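Local coordinates for protein putative dioxygenase (1H-3-hydroxy-4-oxoquinaldine 2,4-dioxygenase) (PDB 6RA3) that cleaves the quinolone ring of the Pseudomonas quinolone signal PQS with molecular oxygen, giving N-octanoylanthranilate and carbon monoxide, at residues A209-F214 with A260-A265; D227-A230 with P234-S237; I2-K5 with V10-A13; C55-G60 with G67-D72; T125-E130 with E189-W194. All coordinates share one frame; numbering follows the deposited sequence.

Contact 1: A209-F214 with A260-A265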
# COMPACT_ATOMS: atom_id res chain seq x y z
N ALA A 209 -16.56 24.00 -20.43
CA ALA A 209 -16.74 22.97 -21.44
C ALA A 209 -17.01 21.62 -20.79
O ALA A 209 -16.25 21.17 -19.93
CB ALA A 209 -15.51 22.88 -22.33
N ILE A 210 -18.09 20.98 -21.19
CA ILE A 210 -18.47 19.70 -20.61
C ILE A 210 -18.59 18.68 -21.72
O ILE A 210 -19.14 18.97 -22.78
CB ILE A 210 -19.78 19.82 -19.81
CG1 ILE A 210 -19.59 20.79 -18.64
CG2 ILE A 210 -20.25 18.47 -19.37
CD1 ILE A 210 -20.87 21.28 -18.01
N ARG A 211 -18.08 17.47 -21.47
CA ARG A 211 -18.17 16.38 -22.43
C ARG A 211 -18.65 15.13 -21.71
O ARG A 211 -18.04 14.70 -20.73
CB ARG A 211 -16.83 16.10 -23.14
CG ARG A 211 -16.94 14.92 -24.15
CD ARG A 211 -15.82 14.85 -25.23
NE ARG A 211 -15.42 16.17 -25.73
CZ ARG A 211 -14.36 16.39 -26.51
NH1 ARG A 211 -13.57 15.39 -26.90
NH2 ARG A 211 -14.09 17.63 -26.91
N HIS A 212 -19.73 14.55 -22.22
CA HIS A 212 -20.20 13.25 -21.75
C HIS A 212 -19.78 12.20 -22.76
O HIS A 212 -20.00 12.34 -23.96
CB HIS A 212 -21.72 13.25 -21.57
CG HIS A 212 -22.27 11.97 -21.04
ND1 HIS A 212 -23.55 11.54 -21.32
CD2 HIS A 212 -21.72 11.02 -20.26
CE1 HIS A 212 -23.76 10.38 -20.73
NE2 HIS A 212 -22.66 10.03 -20.09
N VAL A 213 -19.11 11.17 -22.26
CA VAL A 213 -18.68 10.01 -23.03
C VAL A 213 -19.34 8.80 -22.40
O VAL A 213 -19.30 8.65 -21.17
CB VAL A 213 -17.15 9.86 -23.04
CG1 VAL A 213 -16.75 8.64 -23.80
CG2 VAL A 213 -16.49 11.09 -23.62
N PHE A 214 -19.91 7.93 -23.22
CA PHE A 214 -20.73 6.86 -22.70
C PHE A 214 -20.81 5.75 -23.73
O PHE A 214 -20.48 5.94 -24.90
CB PHE A 214 -22.13 7.37 -22.33
CG PHE A 214 -22.85 8.04 -23.48
CD1 PHE A 214 -22.84 9.42 -23.60
CD2 PHE A 214 -23.53 7.28 -24.42
CE1 PHE A 214 -23.52 10.05 -24.65
CE2 PHE A 214 -24.21 7.90 -25.47
CZ PHE A 214 -24.20 9.28 -25.59
N ALA A 260 -10.22 12.86 -23.13
CA ALA A 260 -9.88 13.86 -22.12
C ALA A 260 -8.78 14.79 -22.61
O ALA A 260 -8.82 16.00 -22.35
CB ALA A 260 -9.45 13.17 -20.82
N ILE A 261 -7.76 14.25 -23.25
CA ILE A 261 -6.68 15.09 -23.73
C ILE A 261 -7.21 16.07 -24.78
O ILE A 261 -6.99 17.29 -24.70
CB ILE A 261 -5.52 14.21 -24.25
CG1 ILE A 261 -4.82 13.54 -23.05
CG2 ILE A 261 -4.52 15.02 -25.04
CD1 ILE A 261 -4.28 12.16 -23.33
N ASP A 262 -8.01 15.55 -25.72
CA ASP A 262 -8.67 16.42 -26.71
C ASP A 262 -9.52 17.50 -26.05
O ASP A 262 -9.44 18.69 -26.40
CB ASP A 262 -9.53 15.56 -27.64
CG ASP A 262 -10.32 16.40 -28.62
OD1 ASP A 262 -9.73 16.80 -29.65
OD2 ASP A 262 -11.51 16.68 -28.35
N LEU A 263 -10.37 17.11 -25.09
CA LEU A 263 -11.19 18.09 -24.37
C LEU A 263 -10.34 19.18 -23.75
O LEU A 263 -10.66 20.38 -23.84
CB LEU A 263 -12.00 17.36 -23.28
CG LEU A 263 -12.81 18.23 -22.30
CD1 LEU A 263 -13.86 19.03 -23.06
CD2 LEU A 263 -13.49 17.36 -21.23
N LEU A 264 -9.24 18.78 -23.09
CA LEU A 264 -8.35 19.75 -22.46
C LEU A 264 -7.75 20.68 -23.51
O LEU A 264 -7.75 21.91 -23.34
CB LEU A 264 -7.25 19.01 -21.70
CG LEU A 264 -6.26 19.84 -20.89
CD1 LEU A 264 -5.81 19.09 -19.62
CD2 LEU A 264 -5.04 20.18 -21.72
N ALA A 265 -7.27 20.10 -24.61
CA ALA A 265 -6.64 20.90 -25.66
C ALA A 265 -7.57 21.99 -26.14
O ALA A 265 -7.18 23.17 -26.24
CB ALA A 265 -6.22 19.98 -26.80

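Contact 2: D227-A230 with P234-S237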
# COMPACT_ATOMS: atom_id res chain seq x y z
N ASP A 227 -27.52 15.46 -29.00
CA ASP A 227 -27.53 16.37 -30.16
C ASP A 227 -28.32 17.62 -29.84
O ASP A 227 -27.86 18.75 -30.04
CB ASP A 227 -28.16 15.67 -31.37
CG ASP A 227 -27.35 14.50 -31.85
OD1 ASP A 227 -26.11 14.60 -31.74
OD2 ASP A 227 -27.93 13.50 -32.33
N ASP A 228 -29.55 17.41 -29.36
CA ASP A 228 -30.44 18.48 -28.95
C ASP A 228 -29.78 19.37 -27.91
O ASP A 228 -29.79 20.60 -28.02
CB ASP A 228 -31.73 17.84 -28.41
CG ASP A 228 -32.87 18.82 -28.27
OD1 ASP A 228 -32.68 19.92 -27.69
OD2 ASP A 228 -33.98 18.46 -28.73
N PHE A 229 -29.21 18.75 -26.87
CA PHE A 229 -28.52 19.53 -25.85
C PHE A 229 -27.28 20.21 -26.43
O PHE A 229 -27.03 21.39 -26.16
CB PHE A 229 -28.16 18.62 -24.66
CG PHE A 229 -27.93 19.36 -23.38
CD1 PHE A 229 -29.00 19.80 -22.62
CD2 PHE A 229 -26.65 19.65 -22.95
CE1 PHE A 229 -28.80 20.51 -21.45
CE2 PHE A 229 -26.43 20.35 -21.79
CZ PHE A 229 -27.51 20.78 -21.03
N ALA A 230 -26.54 19.49 -27.28
CA ALA A 230 -25.32 20.05 -27.86
C ALA A 230 -25.62 21.19 -28.83
O ALA A 230 -24.84 22.14 -28.92
CB ALA A 230 -24.52 18.95 -28.57
N PRO A 234 -23.21 25.64 -26.89
CA PRO A 234 -21.88 25.43 -27.47
C PRO A 234 -20.91 24.70 -26.54
O PRO A 234 -20.08 23.94 -27.03
CB PRO A 234 -21.40 26.86 -27.76
CG PRO A 234 -22.66 27.65 -27.95
CD PRO A 234 -23.63 27.05 -26.96
N TRP A 235 -21.01 24.90 -25.22
CA TRP A 235 -20.02 24.35 -24.30
C TRP A 235 -20.17 22.85 -24.08
O TRP A 235 -19.29 22.25 -23.45
CB TRP A 235 -20.09 25.06 -22.94
CG TRP A 235 -21.46 25.35 -22.45
CD1 TRP A 235 -22.12 26.54 -22.51
CD2 TRP A 235 -22.36 24.43 -21.79
NE1 TRP A 235 -23.37 26.43 -21.94
CE2 TRP A 235 -23.53 25.14 -21.49
CE3 TRP A 235 -22.27 23.08 -21.43
CZ2 TRP A 235 -24.62 24.55 -20.84
CZ3 TRP A 235 -23.36 22.49 -20.79
CH2 TRP A 235 -24.51 23.22 -20.50
N PHE A 236 -21.22 22.23 -24.58
CA PHE A 236 -21.46 20.82 -24.38
C PHE A 236 -21.09 20.05 -25.63
O PHE A 236 -21.36 20.49 -26.75
CB PHE A 236 -22.93 20.54 -24.01
CG PHE A 236 -23.22 19.09 -23.72
CD1 PHE A 236 -23.11 18.59 -22.42
CD2 PHE A 236 -23.60 18.22 -24.73
CE1 PHE A 236 -23.41 17.24 -22.14
CE2 PHE A 236 -23.88 16.88 -24.46
CZ PHE A 236 -23.78 16.38 -23.18
N SER A 237 -20.46 18.91 -25.42
CA SER A 237 -20.16 17.95 -26.47
C SER A 237 -20.30 16.58 -25.85
O SER A 237 -20.43 16.44 -24.64
CB SER A 237 -18.74 18.12 -27.06
OG SER A 237 -17.77 17.97 -26.03

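Contact 3: I2-K5 with V10-A13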
# COMPACT_ATOMS: atom_id res chain seq x y z
N ILE A 2 -0.17 4.91 -2.50
CA ILE A 2 -1.37 5.65 -2.10
C ILE A 2 -1.10 6.51 -0.87
O ILE A 2 -0.74 6.00 0.19
CB ILE A 2 -2.55 4.71 -1.81
CG1 ILE A 2 -2.76 3.73 -2.97
CG2 ILE A 2 -3.80 5.51 -1.55
CD1 ILE A 2 -2.87 4.36 -4.31
N THR A 3 -1.38 7.80 -0.99
CA THR A 3 -1.20 8.76 0.08
C THR A 3 -2.56 9.25 0.55
O THR A 3 -3.56 9.10 -0.15
CB THR A 3 -0.36 9.92 -0.43
OG1 THR A 3 -0.82 10.24 -1.74
CG2 THR A 3 1.11 9.56 -0.52
N THR A 4 -2.58 9.85 1.73
CA THR A 4 -3.79 10.42 2.29
C THR A 4 -3.51 11.79 2.85
O THR A 4 -2.40 12.08 3.32
CB THR A 4 -4.35 9.57 3.44
OG1 THR A 4 -3.39 9.52 4.51
CG2 THR A 4 -4.69 8.21 2.96
N LYS A 5 -4.56 12.60 2.87
CA LYS A 5 -4.60 13.81 3.66
C LYS A 5 -5.95 13.87 4.37
O LYS A 5 -6.96 13.37 3.87
CB LYS A 5 -4.47 15.13 2.85
CG LYS A 5 -3.10 15.51 2.41
CD LYS A 5 -3.14 16.73 1.49
CE LYS A 5 -1.72 17.17 1.09
NZ LYS A 5 -0.98 17.77 2.25
N VAL A 10 -11.92 14.66 7.42
CA VAL A 10 -12.03 13.27 7.00
C VAL A 10 -10.80 12.88 6.17
O VAL A 10 -10.05 13.72 5.69
CB VAL A 10 -13.33 12.96 6.23
CG1 VAL A 10 -14.52 13.41 7.02
CG2 VAL A 10 -13.35 13.58 4.79
N GLN A 11 -10.62 11.57 6.00
CA GLN A 11 -9.44 11.03 5.34
C GLN A 11 -9.71 10.81 3.86
O GLN A 11 -10.55 9.99 3.48
CB GLN A 11 -8.97 9.71 5.96
CG GLN A 11 -7.61 9.28 5.35
CD GLN A 11 -6.87 8.25 6.14
OE1 GLN A 11 -6.00 8.55 6.97
NE2 GLN A 11 -7.16 7.01 5.86
N ILE A 12 -8.95 11.52 3.02
CA ILE A 12 -9.07 11.47 1.56
C ILE A 12 -7.83 10.80 1.00
O ILE A 12 -6.74 11.38 1.04
CB ILE A 12 -9.24 12.88 0.97
CG1 ILE A 12 -10.43 13.60 1.63
CG2 ILE A 12 -9.37 12.83 -0.56
CD1 ILE A 12 -11.79 12.87 1.42
N ALA A 13 -7.99 9.62 0.43
CA ALA A 13 -6.91 8.95 -0.27
C ALA A 13 -6.78 9.47 -1.69
O ALA A 13 -7.77 9.82 -2.34
CB ALA A 13 -7.15 7.46 -0.33

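Contact 4: C55-G60 with G67-D72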
# COMPACT_ATOMS: atom_id res chain seq x y z
N CYS A 55 -10.00 9.68 -4.19
CA CYS A 55 -10.96 8.78 -3.59
C CYS A 55 -11.97 9.60 -2.81
O CYS A 55 -11.63 10.63 -2.24
CB CYS A 55 -10.28 7.79 -2.65
SG CYS A 55 -9.24 6.52 -3.40
N TRP A 56 -13.24 9.16 -2.80
CA TRP A 56 -14.23 9.76 -1.91
C TRP A 56 -13.92 9.41 -0.45
O TRP A 56 -13.27 8.41 -0.15
CB TRP A 56 -15.63 9.26 -2.27
CG TRP A 56 -15.99 9.38 -3.70
CD1 TRP A 56 -16.35 8.37 -4.55
CD2 TRP A 56 -16.02 10.59 -4.46
NE1 TRP A 56 -16.60 8.89 -5.80
CE2 TRP A 56 -16.40 10.25 -5.77
CE3 TRP A 56 -15.76 11.94 -4.16
CZ2 TRP A 56 -16.53 11.20 -6.78
CZ3 TRP A 56 -15.88 12.88 -5.17
CH2 TRP A 56 -16.29 12.51 -6.46
N ARG A 57 -14.39 10.26 0.45
CA ARG A 57 -14.38 9.93 1.87
C ARG A 57 -15.03 8.58 2.09
O ARG A 57 -15.94 8.18 1.37
CB ARG A 57 -15.06 11.05 2.69
CG ARG A 57 -16.59 11.12 2.63
CD ARG A 57 -17.13 12.12 3.64
NE ARG A 57 -16.60 13.46 3.51
CZ ARG A 57 -16.93 14.46 4.32
NH1 ARG A 57 -17.78 14.25 5.32
NH2 ARG A 57 -16.42 15.66 4.14
N GLY A 58 -14.47 7.81 3.03
CA GLY A 58 -14.95 6.46 3.27
C GLY A 58 -14.60 5.43 2.21
O GLY A 58 -14.98 4.26 2.37
N HIS A 59 -13.89 5.82 1.15
CA HIS A 59 -13.54 4.90 0.07
C HIS A 59 -12.06 4.56 0.03
O HIS A 59 -11.65 3.73 -0.80
CB HIS A 59 -13.93 5.51 -1.30
CG HIS A 59 -15.40 5.52 -1.57
ND1 HIS A 59 -16.28 6.31 -0.85
CD2 HIS A 59 -16.15 4.82 -2.44
CE1 HIS A 59 -17.51 6.12 -1.30
NE2 HIS A 59 -17.46 5.21 -2.26
N GLY A 60 -11.25 5.19 0.87
CA GLY A 60 -9.82 4.93 0.89
C GLY A 60 -9.51 3.60 1.55
O GLY A 60 -10.40 2.76 1.75
N GLY A 67 -19.36 9.33 8.92
CA GLY A 67 -20.59 10.10 8.99
C GLY A 67 -21.22 10.28 7.62
O GLY A 67 -20.54 10.30 6.58
N ASP A 68 -22.54 10.41 7.63
CA ASP A 68 -23.32 10.49 6.41
C ASP A 68 -22.90 11.70 5.58
O ASP A 68 -22.55 12.76 6.10
CB ASP A 68 -24.81 10.58 6.75
CG ASP A 68 -25.69 10.09 5.62
OD1 ASP A 68 -25.23 9.27 4.80
OD2 ASP A 68 -26.85 10.53 5.57
N PHE A 69 -22.94 11.53 4.27
CA PHE A 69 -22.43 12.55 3.37
C PHE A 69 -23.05 12.33 2.01
O PHE A 69 -23.55 11.24 1.70
CB PHE A 69 -20.89 12.49 3.29
CG PHE A 69 -20.35 11.29 2.52
CD1 PHE A 69 -20.05 10.10 3.19
CD2 PHE A 69 -20.13 11.36 1.14
CE1 PHE A 69 -19.56 8.99 2.48
CE2 PHE A 69 -19.65 10.27 0.44
CZ PHE A 69 -19.36 9.08 1.10
N GLY A 70 -22.97 13.34 1.17
CA GLY A 70 -23.34 13.22 -0.23
C GLY A 70 -22.53 14.16 -1.11
O GLY A 70 -21.34 14.37 -0.86
N ILE A 71 -23.19 14.74 -2.11
CA ILE A 71 -22.46 15.41 -3.19
C ILE A 71 -21.76 16.68 -2.69
O ILE A 71 -20.62 16.96 -3.08
CB ILE A 71 -23.40 15.66 -4.38
CG1 ILE A 71 -23.80 14.30 -4.97
CG2 ILE A 71 -22.73 16.45 -5.47
CD1 ILE A 71 -25.08 14.33 -5.79
N ASP A 72 -22.41 17.45 -1.81
CA ASP A 72 -21.76 18.64 -1.25
C ASP A 72 -20.41 18.30 -0.61
O ASP A 72 -19.43 19.06 -0.76
CB ASP A 72 -22.67 19.31 -0.23
CG ASP A 72 -23.85 20.02 -0.87
OD1 ASP A 72 -23.74 20.39 -2.07
OD2 ASP A 72 -24.88 20.21 -0.19
O HOH W 1 -18.50 11.91 6.73

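Contact 5: T125-E130 with E189-W194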
# COMPACT_ATOMS: atom_id res chain seq x y z
N THR A 125 -31.08 11.48 -18.92
CA THR A 125 -32.53 11.61 -18.76
C THR A 125 -32.89 11.79 -17.28
O THR A 125 -32.04 11.66 -16.40
CB THR A 125 -33.22 10.36 -19.31
OG1 THR A 125 -32.77 9.20 -18.60
CG2 THR A 125 -32.94 10.17 -20.79
N PRO A 126 -34.16 12.08 -16.97
CA PRO A 126 -34.64 11.85 -15.60
C PRO A 126 -34.53 10.38 -15.23
O PRO A 126 -34.52 9.48 -16.08
CB PRO A 126 -36.10 12.34 -15.64
CG PRO A 126 -36.11 13.39 -16.73
CD PRO A 126 -35.13 12.86 -17.77
N ALA A 127 -34.44 10.13 -13.93
CA ALA A 127 -34.22 8.78 -13.44
C ALA A 127 -35.32 7.84 -13.92
O ALA A 127 -36.49 8.00 -13.53
CB ALA A 127 -34.15 8.77 -11.92
N PRO A 128 -35.01 6.84 -14.75
CA PRO A 128 -36.00 5.79 -15.03
C PRO A 128 -36.51 5.18 -13.74
O PRO A 128 -35.81 5.12 -12.72
CB PRO A 128 -35.22 4.77 -15.87
CG PRO A 128 -34.12 5.58 -16.49
CD PRO A 128 -33.75 6.62 -15.49
N ARG A 129 -37.76 4.69 -13.77
CA ARG A 129 -38.35 4.16 -12.55
C ARG A 129 -37.75 2.82 -12.17
O ARG A 129 -37.83 2.43 -11.00
CB ARG A 129 -39.86 4.03 -12.69
CG ARG A 129 -40.58 5.34 -12.97
CD ARG A 129 -40.36 6.35 -11.87
NE ARG A 129 -40.80 5.85 -10.56
CZ ARG A 129 -40.48 6.42 -9.41
NH1 ARG A 129 -39.71 7.51 -9.39
NH2 ARG A 129 -40.92 5.90 -8.26
N GLU A 130 -37.17 2.09 -13.12
CA GLU A 130 -36.44 0.88 -12.78
C GLU A 130 -35.20 1.22 -11.96
O GLU A 130 -34.90 0.55 -10.96
CB GLU A 130 -36.06 0.12 -14.05
CG GLU A 130 -36.48 -1.33 -14.07
CD GLU A 130 -35.70 -2.15 -15.08
OE1 GLU A 130 -34.48 -1.90 -15.20
OE2 GLU A 130 -36.30 -3.03 -15.74
N GLU A 189 -31.70 11.16 -4.55
CA GLU A 189 -31.99 12.55 -4.22
C GLU A 189 -31.52 13.50 -5.32
O GLU A 189 -32.15 14.54 -5.57
CB GLU A 189 -31.34 12.93 -2.90
CG GLU A 189 -31.56 14.39 -2.46
CD GLU A 189 -30.54 14.84 -1.42
OE1 GLU A 189 -29.82 13.97 -0.86
OE2 GLU A 189 -30.47 16.06 -1.14
N ALA A 190 -30.39 13.20 -5.97
CA ALA A 190 -29.87 14.08 -7.00
C ALA A 190 -30.86 14.19 -8.16
O ALA A 190 -31.13 15.29 -8.66
CB ALA A 190 -28.51 13.56 -7.48
N TYR A 191 -31.45 13.07 -8.58
CA TYR A 191 -32.43 13.12 -9.66
C TYR A 191 -33.74 13.76 -9.23
O TYR A 191 -34.44 14.36 -10.06
CB TYR A 191 -32.69 11.73 -10.22
CG TYR A 191 -31.59 11.24 -11.12
CD1 TYR A 191 -30.54 10.48 -10.61
CD2 TYR A 191 -31.59 11.54 -12.48
CE1 TYR A 191 -29.52 10.02 -11.43
CE2 TYR A 191 -30.57 11.08 -13.31
CZ TYR A 191 -29.53 10.32 -12.77
OH TYR A 191 -28.51 9.85 -13.56
N ARG A 192 -34.10 13.65 -7.94
CA ARG A 192 -35.31 14.31 -7.45
C ARG A 192 -35.13 15.82 -7.34
O ARG A 192 -36.09 16.57 -7.47
CB ARG A 192 -35.71 13.78 -6.07
CG ARG A 192 -36.21 12.37 -6.03
CD ARG A 192 -36.91 12.07 -4.71
NE ARG A 192 -36.50 12.97 -3.63
CZ ARG A 192 -35.61 12.67 -2.68
NH1 ARG A 192 -35.01 11.48 -2.66
NH2 ARG A 192 -35.32 13.57 -1.75
N THR A 193 -33.91 16.27 -7.05
CA THR A 193 -33.65 17.70 -6.87
C THR A 193 -33.58 18.42 -8.22
O THR A 193 -34.25 19.43 -8.43
CB THR A 193 -32.33 17.87 -6.12
OG1 THR A 193 -32.39 17.12 -4.91
CG2 THR A 193 -32.03 19.37 -5.82
N TRP A 194 -32.76 17.89 -9.12
CA TRP A 194 -32.39 18.56 -10.36
C TRP A 194 -33.23 18.11 -11.54
O TRP A 194 -33.28 18.83 -12.54
CB TRP A 194 -30.91 18.28 -10.70
CG TRP A 194 -30.01 18.90 -9.74
CD1 TRP A 194 -29.31 18.28 -8.75
CD2 TRP A 194 -29.72 20.29 -9.62
NE1 TRP A 194 -28.60 19.19 -8.03
CE2 TRP A 194 -28.82 20.44 -8.55
CE3 TRP A 194 -30.11 21.43 -10.34
CZ2 TRP A 194 -28.30 21.69 -8.16
CZ3 TRP A 194 -29.60 22.68 -9.95
CH2 TRP A 194 -28.70 22.79 -8.87
O HOH W 2 -35.37 12.33 -12.32

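Contact 1: A209-F214 with A260-A265
Arg211 stretches from strand 209-214 to helix 253-266 and takes hold of Asp262 with both terminal nitrogens. NH1 of Arg211 lies 2.8 Å from Asp262 OD2, and NH2 lies 3.1 Å from that same OD2, so one carboxylate oxygen receives the whole end-on grip of the salt bridge; the NH1 bond is the straighter of the two. OD2 sits in the guanidinium plane, but the carboxylate plane is turned 48° from it. NH1 meets OD2 on its anti side, somewhat out of the carboxylate plane, while NH2 comes in nearly on the line of the C-O bond. The arginine chain leaves the strand extended and then bends at chi3 (-39°), which swings the guanidinium over to the helix.

Leu263 runs past the arginine in the opposite direction. Its CB lies 4.1 Å above the guanidinium plane, over the centre of one face, and its CD2 comes within 4.0 Å of Arg211 CB, so the one leucine packs on both the root and the head of the arginine. Earlier on the strand, Ala209 CB touches Leu263 CD1 at 4.3 Å. Other partners hold the guanidinium in place: NH1 also forms a salt bridge with Glu259, and NE bonds to Ser237 OG.

The segment axes run almost antiparallel, at 162°, with a closest approach of 9.7 Å. Strand 209-214 lies between strands 116-120 and 236-240 in the central sheet; Leu263 extends the packing to Ala116 and Met118, and Ala260 and Leu264 of the same helix touch Phe25 of strand 24-28.

Contact 2: D227-A230 with P234-S237
Phe229 drives the edge of its ring into the face of Phe236, a T-shaped pair formed by residues only seven positions apart, with no hydrogen bond between the segments to assist it. The ring planes stand at 82° and the centroids are 5.0 Å apart. The atom that makes the approach is Phe229 CD2: it sits 3.6 Å from Phe236 CG and lies displaced from the ring centre toward the rim. Phe229 is placed there by a first torsion that sets CG anti to the backbone N (chi1 -158°), carrying the ring off helix 221-232 toward the incoming strand.

The neighbouring ring carbon, CE2 of Phe229, touches the indole of Trp235, with Trp235 CH2 3.7 Å away. The two rings meet at a slant. Trp235 holds its CG between the backbone N and the carbonyl carbon (chi1 41°), and it is the far rim of the six-membered ring, CZ3 and CH2, that reaches the phenylalanine. Ala230 completes the apolar patch: its CB lies 4.0 Å from Phe236 CD2, packing the helix backbone close to the start of the strand.

Met198 and Glu202 of helix 197-202 lie against Phe229, and Met201 of that helix touches both Trp235 and Phe236. Phe229, Trp235 and Phe236 form an aromatic cluster where the chain leaves helix 221-232 and enters strand 236-240. It joins the last two elements of the beta-alpha-beta unit made by strand 209-214, helix 221-232 and strand 236-240, the last of which forms the edge of the sheet within the chain, a unit characteristic of the alpha/beta hydrolase fold.

Contact 3: I2-K5 with V10-A13
Thr4 lies across from Ala13 and slants over the side chain of Gln11. Its CG2 stands 4.0 Å from Ala13 CA, and its CB is 3.8 Å from Gln11 CG, so the aliphatic part of the glutamine packs against the threonine. The hydroxyl OG1, set between the backbone N and the carbonyl carbon (chi1 62°), stays 3.7 Å from Gln11 OE1, too far for a hydrogen bond. Thr4 and Ala13 form an antiparallel non-hydrogen-bonded pair, and their side chains share one face of the sheet. Beside the pair, Thr4 CA approaches Ile12 O at 3.3 Å and Ala13 CA approaches Thr3 O at 3.4 Å, both as CA-H...O contacts.

This is the N-terminal beta hairpin, strands 3-7 and 10-17, which begins the sheet of the alpha/beta hydrolase fold; 3-7 is its outermost strand within the chain.

Lys5 and Ile12 form the antiparallel hydrogen-bonded pair, their side chains on the face opposite Thr4 and Ala13. Lys5 N donates to Ile12 O at 3.1 Å, and Ile12 N donates to Lys5 O at 2.8 Å in a nearly straight bond (171°). The lysine chain then leads away from Ile12 past Leu81 and Ala84 of helix 71-84, and NZ bonds to the carbonyl oxygen of Arg63 of the second subunit. Thr4 also makes backbone hydrogen bonds to that subunit. Ala13 has one further neighbour here, Ile2, whose CG2 touches Ala13 CB.

Contact 4: C55-G60 with G67-D72
Arg57 lays its aliphatic chain across the face of Phe69. Its CG stands over the ring in a CH-pi contact, 3.5 Å from the Phe69 centroid and only 5° off the ring normal, and Arg57 CD follows at 3.5 Å from Phe69 CG. A bend at chi3 (56°) carries the guanidinium past the rim, beside Phe69 CB, its plane 43° from the ring, so it is the methylenes, not the charged head, that lie over the face. The head finds polar partners: NH1 of Arg57 gives a hydrogen bond to a water at 2.8 Å, the water donates to Gly67 O at 2.6 Å, and NH2 forms a salt bridge with Asp77.

His59 meets Phe69 rim to rim, its CE1 4.2 Å from Phe69 CZ. The imidazole is steadied by ND1, which donates to Arg57 O at 2.9 Å from above the carbonyl plane, and NE2 bonds to the backbone N of Ala32. Arg57 and His59 belong to a type II turn from Trp56 to His59, where Gly58 takes the positive phi.

The turn follows strand 51-54, and Phe69 comes just ahead of helix 71-84. Around them, Arg57 also packs on Val10 and Ile12 of strand 10-17, while Phe69 touches Met74 of helix 71-84, Arg182 of helix 177-194 and the ring of Trp31.

Contact 5: T125-E130 with E189-W194
Thr125 points its carbonyl oxygen at the rim of the Tyr191 ring: O lies 3.5 Å from Tyr191 CE2, close to the ring plane. Its hydroxyl turns back to its own segment, OG1 giving a hydrogen bond to Pro126 O at 3.1 Å. Pro126 meets the tyrosine through its backbone, with its carbonyl carbon near Tyr191 CD2.

Ala127 makes the main contact. Its methyl group, CB, sits 3.6 Å from Tyr191 CG, where the ring joins its stem, while its backbone N is 3.5 Å from Tyr191 CD2. That N-H is used by a water 2.9 Å from Ala127 N, and the water in turn donates to Tyr191 O at 3.2 Å, linking the loop to the helix backbone. Pro128 then takes the N-cap position of helix 129-137.

On helix 177-194, Tyr191 has its CG anti to the carbonyl carbon (chi1 -77°), sending the ring off the helix along the loop until OH reaches the carbonyl oxygen of Ile123. Trp100 meets the ring edge-to-face.

The side chain of Tyr191 is about 3 Å from that of His97, which probably binds the substrate, and about 8 Å from that of His246, probably the proton donor or acceptor of the active site. This is consistent with the active-site region of an alpha/beta hydrolase fold, where cap helices inserted between strands 116-120 and 209-214 probably cover the catalytic end of the sheet.

From the N terminus, contact 3 closes first, a tight hairpin at one end of the sheet. Contact 4 follows, closing the short loop between strand 51-54 and helix 71-84, and it adjoins contact 3 where Ala13 O bonds to Cys55 N. Contact 5 spans a mostly helical stretch, tying the loop after strand 116-120 to helix 177-194; Ala190 on that helix packs against Ile71 of contact 4. Contact 1 then joins strand 209-214 to the C-terminal helix, and contact 2 is nested inside its loop, linked to it by backbone bonds between neighbouring strands. The rest run in series. Contacts 2 and 3 lie toward opposite ends of one sheet, their centres about 36 Å apart.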